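Local coordinates for protein alpha-1,2-mannosidase (Trichoderma reesei, PDB 1HCU) that probably hydrolyses terminal alpha-1,2-linked mannose residues of high-mannose N-glycans, as a calcium-dependent family 47 glycosidase, at residues G61-I66 with A487-I492; Y250-Y255 with G313-L318; F331-A336 with Y399-V404; V471-T476 with F481-E486. All coordinates share one frame; numbering follows the deposited sequence.

Contact 1: G61-I66 with A487-I492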
loop_
_atom_site.group_PDB
_atom_site.type_symbol
_atom_site.label_atom_id
_atom_site.label_comp_id
_atom_site.label_asym_id
_atom_site.label_seq_id
_atom_site.Cartn_x
_atom_site.Cartn_y
_atom_site.Cartn_z
ATOM N N GLY A 61 -10.514 7.171 3.722
ATOM C CA GLY A 61 -10.946 7.958 2.573
ATOM C C GLY A 61 -10.881 9.471 2.745
ATOM O O GLY A 61 -10.984 10.228 1.773
ATOM N N LEU A 62 -10.692 9.913 3.981
ATOM C CA LEU A 62 -10.634 11.334 4.293
ATOM C C LEU A 62 -9.709 12.157 3.392
ATOM O O LEU A 62 -10.135 13.153 2.813
ATOM C CB LEU A 62 -10.225 11.520 5.758
ATOM C CG LEU A 62 -10.023 12.948 6.261
ATOM C CD1 LEU A 62 -11.261 13.774 5.983
ATOM C CD2 LEU A 62 -9.712 12.925 7.769
ATOM N N ASP A 63 -8.446 11.759 3.268
ATOM C CA ASP A 63 -7.533 12.530 2.444
ATOM C C ASP A 63 -7.857 12.450 0.956
ATOM O O ASP A 63 -7.603 13.395 0.210
ATOM C CB ASP A 63 -6.076 12.126 2.709
ATOM C CG ASP A 63 -5.774 10.693 2.328
ATOM O OD1 ASP A 63 -4.590 10.318 2.443
ATOM O OD2 ASP A 63 -6.694 9.945 1.924
ATOM N N THR A 64 -8.427 11.333 0.520
ATOM C CA THR A 64 -8.787 11.208 -0.879
ATOM C C THR A 64 -9.867 12.255 -1.149
ATOM O O THR A 64 -9.842 12.936 -2.174
ATOM C CB THR A 64 -9.322 9.797 -1.204
ATOM O OG1 THR A 64 -8.294 8.828 -0.949
ATOM C CG2 THR A 64 -9.737 9.706 -2.667
ATOM N N ALA A 65 -10.798 12.400 -0.205
ATOM C CA ALA A 65 -11.887 13.370 -0.323
ATOM C C ALA A 65 -11.336 14.789 -0.352
ATOM O O ALA A 65 -11.905 15.671 -0.990
ATOM C CB ALA A 65 -12.857 13.215 0.848
ATOM N N ILE A 66 -10.233 15.014 0.351
ATOM C CA ILE A 66 -9.622 16.339 0.386
ATOM C C ILE A 66 -9.008 16.694 -0.969
ATOM O O ILE A 66 -9.211 17.792 -1.472
ATOM C CB ILE A 66 -8.519 16.418 1.471
ATOM C CG1 ILE A 66 -9.149 16.388 2.858
ATOM C CG2 ILE A 66 -7.703 17.689 1.300
ATOM C CD1 ILE A 66 -8.140 16.278 3.971
ATOM N N ALA A 487 -1.363 4.870 0.713
ATOM C CA ALA A 487 -1.599 6.045 -0.110
ATOM C C ALA A 487 -1.914 7.313 0.678
ATOM O O ALA A 487 -2.656 8.167 0.199
ATOM C CB ALA A 487 -2.722 5.759 -1.101
ATOM N N HIS A 488 -1.366 7.437 1.884
ATOM C CA HIS A 488 -1.582 8.642 2.687
ATOM C C HIS A 488 -0.315 9.487 2.619
ATOM O O HIS A 488 0.705 9.136 3.200
ATOM C CB HIS A 488 -1.909 8.287 4.140
ATOM C CG HIS A 488 -3.165 7.488 4.288
ATOM N ND1 HIS A 488 -4.354 7.861 3.702
ATOM C CD2 HIS A 488 -3.412 6.321 4.929
ATOM C CE1 HIS A 488 -5.279 6.957 3.970
ATOM N NE2 HIS A 488 -4.733 6.012 4.712
ATOM N N PRO A 489 -0.369 10.618 1.901
ATOM C CA PRO A 489 0.769 11.529 1.734
ATOM C C PRO A 489 1.121 12.393 2.946
ATOM O O PRO A 489 0.269 13.104 3.468
ATOM C CB PRO A 489 0.337 12.377 0.544
ATOM C CG PRO A 489 -1.135 12.524 0.791
ATOM C CD PRO A 489 -1.536 11.099 1.139
ATOM N N PHE A 490 2.378 12.341 3.376
ATOM C CA PHE A 490 2.848 13.136 4.515
ATOM C C PHE A 490 3.819 14.196 4.005
ATOM O O PHE A 490 4.528 13.960 3.026
ATOM C CB PHE A 490 3.613 12.253 5.510
ATOM C CG PHE A 490 2.817 11.120 6.060
ATOM C CD1 PHE A 490 3.454 9.956 6.480
ATOM C CD2 PHE A 490 1.436 11.210 6.171
ATOM C CE1 PHE A 490 2.715 8.892 7.003
ATOM C CE2 PHE A 490 0.694 10.166 6.687
ATOM C CZ PHE A 490 1.331 9.001 7.106
ATOM N N SER A 491 3.860 15.362 4.645
ATOM C CA SER A 491 4.826 16.387 4.226
ATOM C C SER A 491 6.178 15.874 4.701
ATOM O O SER A 491 6.253 15.218 5.742
ATOM C CB SER A 491 4.558 17.733 4.903
ATOM O OG SER A 491 3.354 18.319 4.457
ATOM N N ILE A 492 7.239 16.158 3.949
ATOM C CA ILE A 492 8.577 15.716 4.341
ATOM C C ILE A 492 9.112 16.642 5.434
ATOM O O ILE A 492 8.716 17.801 5.523
ATOM C CB ILE A 492 9.547 15.714 3.140
ATOM C CG1 ILE A 492 9.864 17.151 2.711
ATOM C CG2 ILE A 492 8.918 14.933 1.979
ATOM C CD1 ILE A 492 10.929 17.256 1.642
#
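Two hydrogen bonds grip Asp63 OD1. Across the contact His488 ND1 donates to Asp63 OD1 over 2.8 Å, in a bond that is nearly straight at 169°. From helix 98-117, Ser111 OG makes a second hydrogen bond to the same oxygen. The imidazole uses its edge, and OD1 lies close to the ring plane. The carboxylate is turned differently: the N-H comes in from above its plane, 42° out of it. Asp63 stands on helix 56-67 with CG between its own N and carbonyl carbon (chi1 64°), which lifts the carboxylate toward the turn at Ala487 and His488. Pro489 CD packs at 3.4 Å against Asp63 OD1, beside the histidine. The other oxygen, Asp63 OD2, forms a salt bridge with Lys459, whose NZ also reaches Ala487 O and Thr64 OG1. The far nitrogen, His488 NE2, is hydrogen-bonded to Asp60 OD1. The ring is therefore fixed in rotation by a carboxylate on each nitrogen. Putting an alanine in place of Asp63 would probably leave His488 ND1 and Lys459 without that carboxylate, and the imidazole, held then mainly by Asp60, would be freer to turn. All the touching residues are buried. The contact ties helix 56-67 to the C-terminal beta-hairpin of strands 481-483 and 489-491, which in this family plugs one end of the (alpha/alpha)7 barrel. Two aspartates flanking one imidazole are consistent with a histidine that holds both protons, and a positive His488 beside Lys459 would probably offset the charge of the two aspartates.

Contact 2: Y250-Y255 with G313-L318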
loop_
_atom_site.group_PDB
_atom_site.type_symbol
_atom_site.label_atom_id
_atom_site.label_comp_id
_atom_site.label_asym_id
_atom_site.label_seq_id
_atom_site.Cartn_x
_atom_site.Cartn_y
_atom_site.Cartn_z
ATOM N N TYR A 250 9.403 1.363 2.383
ATOM C CA TYR A 250 9.684 2.448 3.320
ATOM C C TYR A 250 11.154 2.833 3.419
ATOM O O TYR A 250 11.483 3.928 3.869
ATOM C CB TYR A 250 9.134 2.119 4.717
ATOM C CG TYR A 250 7.669 2.485 4.915
ATOM C CD1 TYR A 250 7.058 2.364 6.170
ATOM C CD2 TYR A 250 6.884 2.914 3.847
ATOM C CE1 TYR A 250 5.696 2.653 6.350
ATOM C CE2 TYR A 250 5.521 3.207 4.019
ATOM C CZ TYR A 250 4.935 3.070 5.263
ATOM O OH TYR A 250 3.588 3.309 5.396
ATOM N N LEU A 251 12.034 1.940 2.990
ATOM C CA LEU A 251 13.458 2.215 3.020
ATOM C C LEU A 251 13.782 3.439 2.162
ATOM O O LEU A 251 14.427 4.386 2.625
ATOM C CB LEU A 251 14.227 1.005 2.506
ATOM C CG LEU A 251 15.141 0.211 3.447
ATOM C CD1 LEU A 251 14.610 0.118 4.850
ATOM C CD2 LEU A 251 15.303 -1.165 2.842
ATOM N N ILE A 252 13.325 3.426 0.914
ATOM C CA ILE A 252 13.581 4.546 0.018
ATOM C C ILE A 252 12.668 5.729 0.354
ATOM O O ILE A 252 13.044 6.886 0.149
ATOM C CB ILE A 252 13.377 4.134 -1.462
ATOM C CG1 ILE A 252 13.826 5.259 -2.401
ATOM C CG2 ILE A 252 11.923 3.786 -1.702
ATOM C CD1 ILE A 252 15.303 5.574 -2.332
ATOM N N LYS A 253 11.479 5.451 0.883
ATOM C CA LYS A 253 10.567 6.538 1.218
ATOM C C LYS A 253 11.056 7.380 2.394
ATOM O O LYS A 253 10.764 8.574 2.471
ATOM C CB LYS A 253 9.152 6.004 1.468
ATOM C CG LYS A 253 8.445 5.620 0.170
ATOM C CD LYS A 253 6.971 5.301 0.374
ATOM C CE LYS A 253 6.283 5.022 -0.959
ATOM N NZ LYS A 253 4.824 4.729 -0.775
ATOM N N MET A 254 11.809 6.760 3.296
ATOM C CA MET A 254 12.369 7.464 4.442
ATOM C C MET A 254 13.451 8.399 3.922
ATOM O O MET A 254 13.684 9.475 4.483
ATOM C CB MET A 254 12.986 6.477 5.447
ATOM C CG MET A 254 11.980 5.717 6.297
ATOM S SD MET A 254 10.705 6.824 6.989
ATOM C CE MET A 254 11.616 7.643 8.275
ATOM N N TYR A 255 14.108 7.991 2.839
ATOM C CA TYR A 255 15.162 8.812 2.244
ATOM C C TYR A 255 14.564 10.077 1.646
ATOM O O TYR A 255 15.221 11.117 1.593
ATOM C CB TYR A 255 15.904 8.032 1.159
ATOM C CG TYR A 255 17.009 8.811 0.478
ATOM C CD1 TYR A 255 18.179 9.163 1.160
ATOM C CD2 TYR A 255 16.900 9.166 -0.863
ATOM C CE1 TYR A 255 19.216 9.846 0.512
ATOM C CE2 TYR A 255 17.924 9.845 -1.518
ATOM C CZ TYR A 255 19.075 10.180 -0.832
ATOM O OH TYR A 255 20.077 10.844 -1.516
ATOM N N GLY A 313 6.786 -1.770 -9.238
ATOM C CA GLY A 313 7.095 -0.860 -10.328
ATOM C C GLY A 313 7.217 0.590 -9.908
ATOM O O GLY A 313 8.165 1.292 -10.283
ATOM N N GLY A 314 6.250 1.044 -9.125
ATOM C CA GLY A 314 6.271 2.413 -8.662
ATOM C C GLY A 314 7.416 2.659 -7.702
ATOM O O GLY A 314 8.005 3.746 -7.699
ATOM N N ASN A 315 7.755 1.656 -6.897
ATOM C CA ASN A 315 8.834 1.837 -5.937
ATOM C C ASN A 315 10.194 2.021 -6.613
ATOM O O ASN A 315 10.954 2.912 -6.226
ATOM C CB ASN A 315 8.895 0.670 -4.948
ATOM C CG ASN A 315 9.618 1.043 -3.673
ATOM O OD1 ASN A 315 9.246 2.009 -3.001
ATOM N ND2 ASN A 315 10.650 0.290 -3.328
ATOM N N PHE A 316 10.499 1.190 -7.614
ATOM C CA PHE A 316 11.767 1.310 -8.334
ATOM C C PHE A 316 11.840 2.662 -9.034
ATOM O O PHE A 316 12.901 3.289 -9.089
ATOM C CB PHE A 316 11.928 0.187 -9.371
ATOM C CG PHE A 316 12.597 -1.045 -8.825
ATOM C CD1 PHE A 316 11.878 -1.983 -8.090
ATOM C CD2 PHE A 316 13.963 -1.236 -9.003
ATOM C CE1 PHE A 316 12.510 -3.092 -7.541
ATOM C CE2 PHE A 316 14.612 -2.347 -8.456
ATOM C CZ PHE A 316 13.881 -3.277 -7.721
ATOM N N ILE A 317 10.699 3.094 -9.568
ATOM C CA ILE A 317 10.598 4.379 -10.243
ATOM C C ILE A 317 10.893 5.470 -9.225
ATOM O O ILE A 317 11.727 6.348 -9.484
ATOM C CB ILE A 317 9.182 4.593 -10.852
ATOM C CG1 ILE A 317 9.024 3.719 -12.097
ATOM C CG2 ILE A 317 8.965 6.058 -11.203
ATOM C CD1 ILE A 317 7.611 3.621 -12.609
ATOM N N LEU A 318 10.236 5.408 -8.065
ATOM C CA LEU A 318 10.470 6.409 -7.026
ATOM C C LEU A 318 11.953 6.497 -6.694
ATOM O O LEU A 318 12.519 7.592 -6.615
ATOM C CB LEU A 318 9.695 6.076 -5.761
ATOM C CG LEU A 318 9.936 7.029 -4.587
ATOM C CD1 LEU A 318 9.724 8.484 -5.018
ATOM C CD2 LEU A 318 8.991 6.668 -3.464
#
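Helices 245-257 and 312-323 run side by side in roughly the same direction, at 35° and 10.1 Å between the short axes, with Ile252 and Leu318 closest in their CA atoms at 7.9 Å. Ile252 points its side chain at the other helix. Its CG2 branch does the touching and slides past the amide end of Asn315, the two side chains running in opposite directions. One turn after Asn315, Leu318 meets the same helix. Its CG lies anti to the backbone N (chi1 177°), which sends CD2 out toward the neighbouring helix. There Leu318 CD2 meets the aliphatic stem of Lys253, with Lys253 CG at 3.8 Å. Farther along the same stem, Lys253 CE is 4.0 Å from Leu318 CD2. The lysine and leucine cross at about a right angle. Family 47 enzymes fold as an (alpha/alpha)7 barrel, and this near-parallel, buried pair is consistent with two neighbouring helices of its inner ring. The lysine chain is extended beyond CG, which lays its methylenes across Leu318 CD2 and carries the ammonium past it. NZ forms a salt bridge with Glu249 and a hydrogen bond with Phe483 O of the C-terminal hairpin. Ile252 CG2 also comes within 4.5 Å of Leu318 CD2, a looser apolar touch. Trp269 of helix 263-280 packs on Ile252, and Tyr400 of helix 393-405 packs on both Lys253 and Leu318.

Contact 3: F331-A336 with Y399-V404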
loop_
_atom_site.group_PDB
_atom_site.type_symbol
_atom_site.label_atom_id
_atom_site.label_comp_id
_atom_site.label_asym_id
_atom_site.label_seq_id
_atom_site.Cartn_x
_atom_site.Cartn_y
_atom_site.Cartn_z
ATOM N N PHE A 331 13.739 -0.255 -14.987
ATOM C CA PHE A 331 13.285 -1.507 -14.399
ATOM C C PHE A 331 11.863 -1.352 -13.863
ATOM O O PHE A 331 11.033 -2.234 -14.047
ATOM C CB PHE A 331 14.246 -1.962 -13.288
ATOM C CG PHE A 331 13.951 -3.338 -12.768
ATOM C CD1 PHE A 331 13.323 -3.513 -11.544
ATOM C CD2 PHE A 331 14.251 -4.461 -13.531
ATOM C CE1 PHE A 331 12.993 -4.785 -11.085
ATOM C CE2 PHE A 331 13.925 -5.744 -13.081
ATOM C CZ PHE A 331 13.294 -5.906 -11.858
ATOM N N GLY A 332 11.581 -0.219 -13.227
ATOM C CA GLY A 332 10.244 0.019 -12.710
ATOM C C GLY A 332 9.199 0.087 -13.819
ATOM O O GLY A 332 8.092 -0.431 -13.667
ATOM N N ILE A 333 9.548 0.729 -14.933
ATOM C CA ILE A 333 8.640 0.848 -16.077
ATOM C C ILE A 333 8.301 -0.541 -16.625
ATOM O O ILE A 333 7.154 -0.826 -16.978
ATOM C CB ILE A 333 9.279 1.687 -17.224
ATOM C CG1 ILE A 333 9.419 3.150 -16.793
ATOM C CG2 ILE A 333 8.430 1.606 -18.482
ATOM C CD1 ILE A 333 8.107 3.795 -16.388
ATOM N N LYS A 334 9.309 -1.402 -16.685
ATOM C CA LYS A 334 9.140 -2.761 -17.182
ATOM C C LYS A 334 8.213 -3.529 -16.246
ATOM O O LYS A 334 7.365 -4.305 -16.682
ATOM C CB LYS A 334 10.509 -3.455 -17.273
ATOM C CG LYS A 334 10.466 -4.923 -17.680
ATOM C CD LYS A 334 9.728 -5.104 -19.000
ATOM C CE LYS A 334 9.455 -6.566 -19.306
ATOM N NZ LYS A 334 10.640 -7.287 -19.849
ATOM N N LEU A 335 8.369 -3.286 -14.951
ATOM C CA LEU A 335 7.561 -3.955 -13.942
ATOM C C LEU A 335 6.100 -3.524 -14.037
ATOM O O LEU A 335 5.192 -4.357 -14.026
ATOM C CB LEU A 335 8.114 -3.634 -12.554
ATOM C CG LEU A 335 8.628 -4.772 -11.666
ATOM C CD1 LEU A 335 9.405 -5.803 -12.476
ATOM C CD2 LEU A 335 9.497 -4.166 -10.567
ATOM N N ALA A 336 5.879 -2.221 -14.125
ATOM C CA ALA A 336 4.534 -1.687 -14.216
ATOM C C ALA A 336 3.838 -2.274 -15.443
ATOM O O ALA A 336 2.679 -2.691 -15.386
ATOM C CB ALA A 336 4.588 -0.171 -14.314
ATOM N N TYR A 399 0.506 4.825 -12.159
ATOM C CA TYR A 399 0.563 6.233 -11.806
ATOM C C TYR A 399 2.013 6.730 -11.794
ATOM O O TYR A 399 2.326 7.730 -12.442
ATOM C CB TYR A 399 -0.113 6.469 -10.450
ATOM C CG TYR A 399 0.151 7.835 -9.863
ATOM C CD1 TYR A 399 1.018 7.987 -8.782
ATOM C CD2 TYR A 399 -0.430 8.981 -10.408
ATOM C CE1 TYR A 399 1.303 9.239 -8.263
ATOM C CE2 TYR A 399 -0.146 10.245 -9.893
ATOM C CZ TYR A 399 0.721 10.365 -8.823
ATOM O OH TYR A 399 1.033 11.610 -8.314
ATOM N N TYR A 400 2.899 6.033 -11.080
ATOM C CA TYR A 400 4.305 6.440 -11.037
ATOM C C TYR A 400 4.930 6.463 -12.433
ATOM O O TYR A 400 5.702 7.381 -12.756
ATOM C CB TYR A 400 5.137 5.508 -10.152
ATOM C CG TYR A 400 5.034 5.776 -8.667
ATOM C CD1 TYR A 400 4.062 5.144 -7.891
ATOM C CD2 TYR A 400 5.928 6.650 -8.030
ATOM C CE1 TYR A 400 3.980 5.367 -6.521
ATOM C CE2 TYR A 400 5.854 6.883 -6.655
ATOM C CZ TYR A 400 4.876 6.232 -5.908
ATOM O OH TYR A 400 4.807 6.416 -4.549
ATOM N N ALA A 401 4.606 5.454 -13.248
ATOM C CA ALA A 401 5.135 5.361 -14.611
ATOM C C ALA A 401 4.798 6.629 -15.403
ATOM O O ALA A 401 5.654 7.180 -16.112
ATOM C CB ALA A 401 4.573 4.129 -15.315
ATOM N N TYR A 402 3.563 7.103 -15.258
ATOM C CA TYR A 402 3.129 8.315 -15.944
ATOM C C TYR A 402 3.839 9.561 -15.394
ATOM O O TYR A 402 4.323 10.390 -16.160
ATOM C CB TYR A 402 1.602 8.489 -15.830
ATOM C CG TYR A 402 1.123 9.790 -16.428
ATOM C CD1 TYR A 402 0.771 10.869 -15.619
ATOM C CD2 TYR A 402 1.134 9.984 -17.812
ATOM C CE1 TYR A 402 0.458 12.105 -16.164
ATOM C CE2 TYR A 402 0.823 11.220 -18.368
ATOM C CZ TYR A 402 0.492 12.277 -17.540
ATOM O OH TYR A 402 0.240 13.512 -18.083
ATOM N N ARG A 403 3.905 9.687 -14.070
ATOM C CA ARG A 403 4.560 10.842 -13.446
ATOM C C ARG A 403 6.029 10.966 -13.813
ATOM O O ARG A 403 6.576 12.070 -13.807
ATOM C CB ARG A 403 4.439 10.785 -11.916
ATOM C CG ARG A 403 3.013 10.848 -11.375
ATOM C CD ARG A 403 2.291 12.111 -11.819
ATOM N NE ARG A 403 3.133 13.283 -11.622
ATOM C CZ ARG A 403 2.824 14.513 -12.027
ATOM N NH1 ARG A 403 1.682 14.752 -12.653
ATOM N NH2 ARG A 403 3.678 15.501 -11.822
ATOM N N VAL A 404 6.679 9.840 -14.111
ATOM C CA VAL A 404 8.091 9.890 -14.478
ATOM C C VAL A 404 8.328 10.034 -15.985
ATOM O O VAL A 404 9.370 10.543 -16.383
ATOM C CB VAL A 404 8.882 8.649 -13.957
ATOM C CG1 VAL A 404 8.665 7.438 -14.857
ATOM C CG2 VAL A 404 10.358 8.986 -13.864
#
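Ile333 carries most of this contact, and it does so with its last atom. The CB-bearing stem leaves helix 326-344 at a slant to helix 393-405. CG2 lies anti to the backbone N and takes no part across the contact. CG1 stands beside that N, and the chain then bends again (chi2 -58°), so that CD1 swings over the facing helix. The tip rests on Ala401: Ile333 CD1 is 3.7 Å from Ala401 CB and nearly as close to its CA. One turn farther on, the CG1 branch of Val404 meets Ile333 CD1 at 4.0 Å. The one methyl thus touches two residues a turn apart on the same helix. A turn after Ile333, Ala336 CB faces Ala401 CB at 4.4 Å, a looser methyl-to-methyl touch. The small Ala401 lets the backbones come near here, with the CA atoms of Ile333 and Ala401 5.9 Å apart. The short axes run largely antiparallel at 137°, consistent with an inner and an outer helix of the barrel packing together. Trp410 of helix 408-425 and Ile317 of helix 312-323 also touch Ile333. The cross-contact is wholly apolar. The charged side chains Lys334 and Arg403 bond elsewhere, to Thr291 and Glu468. What joins the two segments is methyl packing, without directed bonds.

Contact 4: V471-T476 with F481-E486. With CA (calcium ion), chain H.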
loop_
_atom_site.group_PDB
_atom_site.type_symbol
_atom_site.label_atom_id
_atom_site.label_comp_id
_atom_site.label_asym_id
_atom_site.label_seq_id
_atom_site.Cartn_x
_atom_site.Cartn_y
_atom_site.Cartn_z
ATOM N N VAL A 471 0.974 17.226 -4.071
ATOM C CA VAL A 471 0.809 15.820 -3.762
ATOM C C VAL A 471 1.343 14.940 -4.893
ATOM O O VAL A 471 1.840 13.849 -4.643
ATOM C CB VAL A 471 -0.677 15.498 -3.516
ATOM C CG1 VAL A 471 -0.843 14.036 -3.137
ATOM C CG2 VAL A 471 -1.211 16.394 -2.416
ATOM N N GLN A 472 1.244 15.425 -6.130
ATOM C CA GLN A 472 1.718 14.681 -7.298
ATOM C C GLN A 472 3.229 14.449 -7.194
ATOM O O GLN A 472 3.973 15.341 -6.784
ATOM C CB GLN A 472 1.418 15.463 -8.589
ATOM C CG GLN A 472 -0.069 15.723 -8.901
ATOM C CD GLN A 472 -0.756 14.579 -9.646
ATOM O OE1 GLN A 472 -1.919 14.697 -10.043
ATOM N NE2 GLN A 472 -0.043 13.478 -9.843
ATOM N N VAL A 473 3.694 13.261 -7.564
ATOM C CA VAL A 473 5.126 13.006 -7.492
ATOM C C VAL A 473 5.851 13.704 -8.659
ATOM O O VAL A 473 5.473 13.549 -9.821
ATOM C CB VAL A 473 5.429 11.485 -7.493
ATOM C CG1 VAL A 473 4.779 10.819 -6.283
ATOM C CG2 VAL A 473 4.912 10.858 -8.744
ATOM N N GLN A 474 6.875 14.493 -8.336
ATOM C CA GLN A 474 7.641 15.220 -9.345
ATOM C C GLN A 474 8.810 14.390 -9.874
ATOM O O GLN A 474 9.667 13.938 -9.109
ATOM C CB GLN A 474 8.173 16.533 -8.762
ATOM C CG GLN A 474 7.111 17.411 -8.105
ATOM C CD GLN A 474 5.976 17.764 -9.043
ATOM O OE1 GLN A 474 6.200 18.242 -10.149
ATOM N NE2 GLN A 474 4.745 17.534 -8.598
ATOM N N ALA A 475 8.836 14.205 -11.192
ATOM C CA ALA A 475 9.874 13.424 -11.856
ATOM C C ALA A 475 11.261 14.043 -11.747
ATOM O O ALA A 475 12.264 13.333 -11.730
ATOM C CB ALA A 475 9.517 13.233 -13.321
ATOM N N THR A 476 11.323 15.367 -11.692
ATOM C CA THR A 476 12.606 16.038 -11.601
ATOM C C THR A 476 12.893 16.510 -10.177
ATOM O O THR A 476 13.460 17.585 -9.970
ATOM C CB THR A 476 12.679 17.236 -12.566
ATOM O OG1 THR A 476 11.688 18.201 -12.203
ATOM C CG2 THR A 476 12.438 16.775 -14.006
ATOM N N PHE A 481 5.939 15.982 -0.679
ATOM C CA PHE A 481 5.102 14.975 -0.020
ATOM C C PHE A 481 5.595 13.547 -0.268
ATOM O O PHE A 481 6.363 13.295 -1.198
ATOM C CB PHE A 481 3.636 15.099 -0.466
ATOM C CG PHE A 481 2.887 16.223 0.207
ATOM C CD1 PHE A 481 3.059 17.540 -0.204
ATOM C CD2 PHE A 481 2.048 15.965 1.293
ATOM C CE1 PHE A 481 2.412 18.588 0.453
ATOM C CE2 PHE A 481 1.395 17.006 1.957
ATOM C CZ PHE A 481 1.580 18.319 1.536
ATOM N N VAL A 482 5.165 12.618 0.580
ATOM C CA VAL A 482 5.557 11.222 0.446
ATOM C C VAL A 482 4.381 10.339 0.804
ATOM O O VAL A 482 3.811 10.473 1.887
ATOM C CB VAL A 482 6.710 10.846 1.403
ATOM C CG1 VAL A 482 7.250 9.460 1.042
ATOM C CG2 VAL A 482 7.804 11.882 1.336
ATOM N N PHE A 483 4.027 9.425 -0.096
ATOM C CA PHE A 483 2.908 8.525 0.158
ATOM C C PHE A 483 3.312 7.370 1.075
ATOM O O PHE A 483 4.344 6.714 0.861
ATOM C CB PHE A 483 2.356 7.945 -1.147
ATOM C CG PHE A 483 1.643 8.945 -2.022
ATOM C CD1 PHE A 483 2.299 9.542 -3.095
ATOM C CD2 PHE A 483 0.305 9.257 -1.801
ATOM C CE1 PHE A 483 1.625 10.438 -3.943
ATOM C CE2 PHE A 483 -0.374 10.147 -2.640
ATOM C CZ PHE A 483 0.289 10.737 -3.713
ATOM N N ASN A 484 2.499 7.133 2.104
ATOM C CA ASN A 484 2.755 6.041 3.025
ATOM C C ASN A 484 2.225 4.818 2.280
ATOM O O ASN A 484 1.716 4.948 1.169
ATOM C CB ASN A 484 2.034 6.275 4.369
ATOM C CG ASN A 484 0.664 5.616 4.446
ATOM O OD1 ASN A 484 -0.119 5.644 3.496
ATOM N ND2 ASN A 484 0.365 5.038 5.597
ATOM N N THR A 485 2.333 3.639 2.869
ATOM C CA THR A 485 1.886 2.438 2.174
ATOM C C THR A 485 0.384 2.362 1.875
ATOM O O THR A 485 -0.035 1.589 1.026
ATOM C CB THR A 485 2.333 1.184 2.947
ATOM O OG1 THR A 485 2.729 0.182 2.013
ATOM C CG2 THR A 485 1.217 0.647 3.823
ATOM N N GLU A 486 -0.424 3.168 2.558
ATOM C CA GLU A 486 -1.871 3.152 2.337
ATOM C C GLU A 486 -2.272 4.409 1.558
ATOM O O GLU A 486 -3.360 4.959 1.738
ATOM C CB GLU A 486 -2.613 3.102 3.684
ATOM C CG GLU A 486 -4.104 2.789 3.592
ATOM C CD GLU A 486 -4.398 1.295 3.446
ATOM O OE1 GLU A 486 -3.451 0.503 3.253
ATOM O OE2 GLU A 486 -5.591 0.918 3.524
HETATM CA CA CA H . 0.897 -0.754 0.019
HETATM O O HOH W 1 4.413 12.779 -3.585
HETATM O O HOH W 2 5.327 15.383 -3.792
HETATM O O HOH W 3 0.397 -2.169 2.438
HETATM O O HOH W 4 -0.033 -3.357 -0.256
HETATM O O HOH W 5 3.146 -1.989 -0.902
HETATM O O HOH W 6 -0.721 -0.213 -2.156
#
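Phe483 and Val471 make the tight part of this contact, where the strand 481-483 of the C-terminal beta-hairpin lies against the loop that leads into it. The hairpin is the one that contact 1 also uses. Phe483 CG is anti to its carbonyl carbon (chi1 -69°), which turns the ring back toward the loop. Phe483 CZ packs on the CG1 branch of Val471 at 3.5 Å, the two side chains crossing at about a right angle. Val473 CG1 comes to the ring edge, near its plane, 3.9 Å from Phe483 CE1. The carbonyl oxygen Val471 O is also 3.5 Å from Phe483 CE1. With an alanine in place of Phe483, both valine CG1 branches are likely to lose their apolar partner and a gap would probably open between loop and strand. Beside Phe481 the contact is looser and wet. Its CB only skirts Val471 CA, and two waters stand between the backbones. Water 1 can donate to Val471 O at 3.0 Å and, weakly, to Phe481 O. Water 2 accepts from Phe481 N at 3.2 Å and can donate a long 3.3 Å bond to Gln472 O. Within the loop, Gln474 NE2 donates to Gln472 O from above the carbonyl plane. Beyond the strand, Asn484 OD1 accepts from Glu486 N in an Asx turn. This turn encloses Thr485, which binds the calcium ion twice, through Thr485 O at 2.7 Å and Thr485 OG1 at 2.9 Å, with four waters as further ligands.

How the contacts relate
Contact 4 is the hub. Its centre is 10 Å from those of contacts 1 and 2 and 13 Å from that of contact 3. It shares the hairpin with contact 1, where Phe490 N meets Val482 O at 2.8 Å. Contact 2 reaches the same hairpin through Tyr250 OH, 2.8 Å from Thr485 N, which probably steadies the backbone of the calcium-binding Thr485. The side chains of Lys253 and Ala487 lie about 7 and 8 Å from the calcium ion. Contact 3 holds the loop 471-476 through Arg403 NE, 3.0 Å from Val473 O. Contacts 2 and 3 also touch, Phe316 against Phe331, with centres 12 Å apart; contact 1 touches neither. Asn315 lies about 9 Å, side chain to side chain, from the predicted active-site residue Asp245.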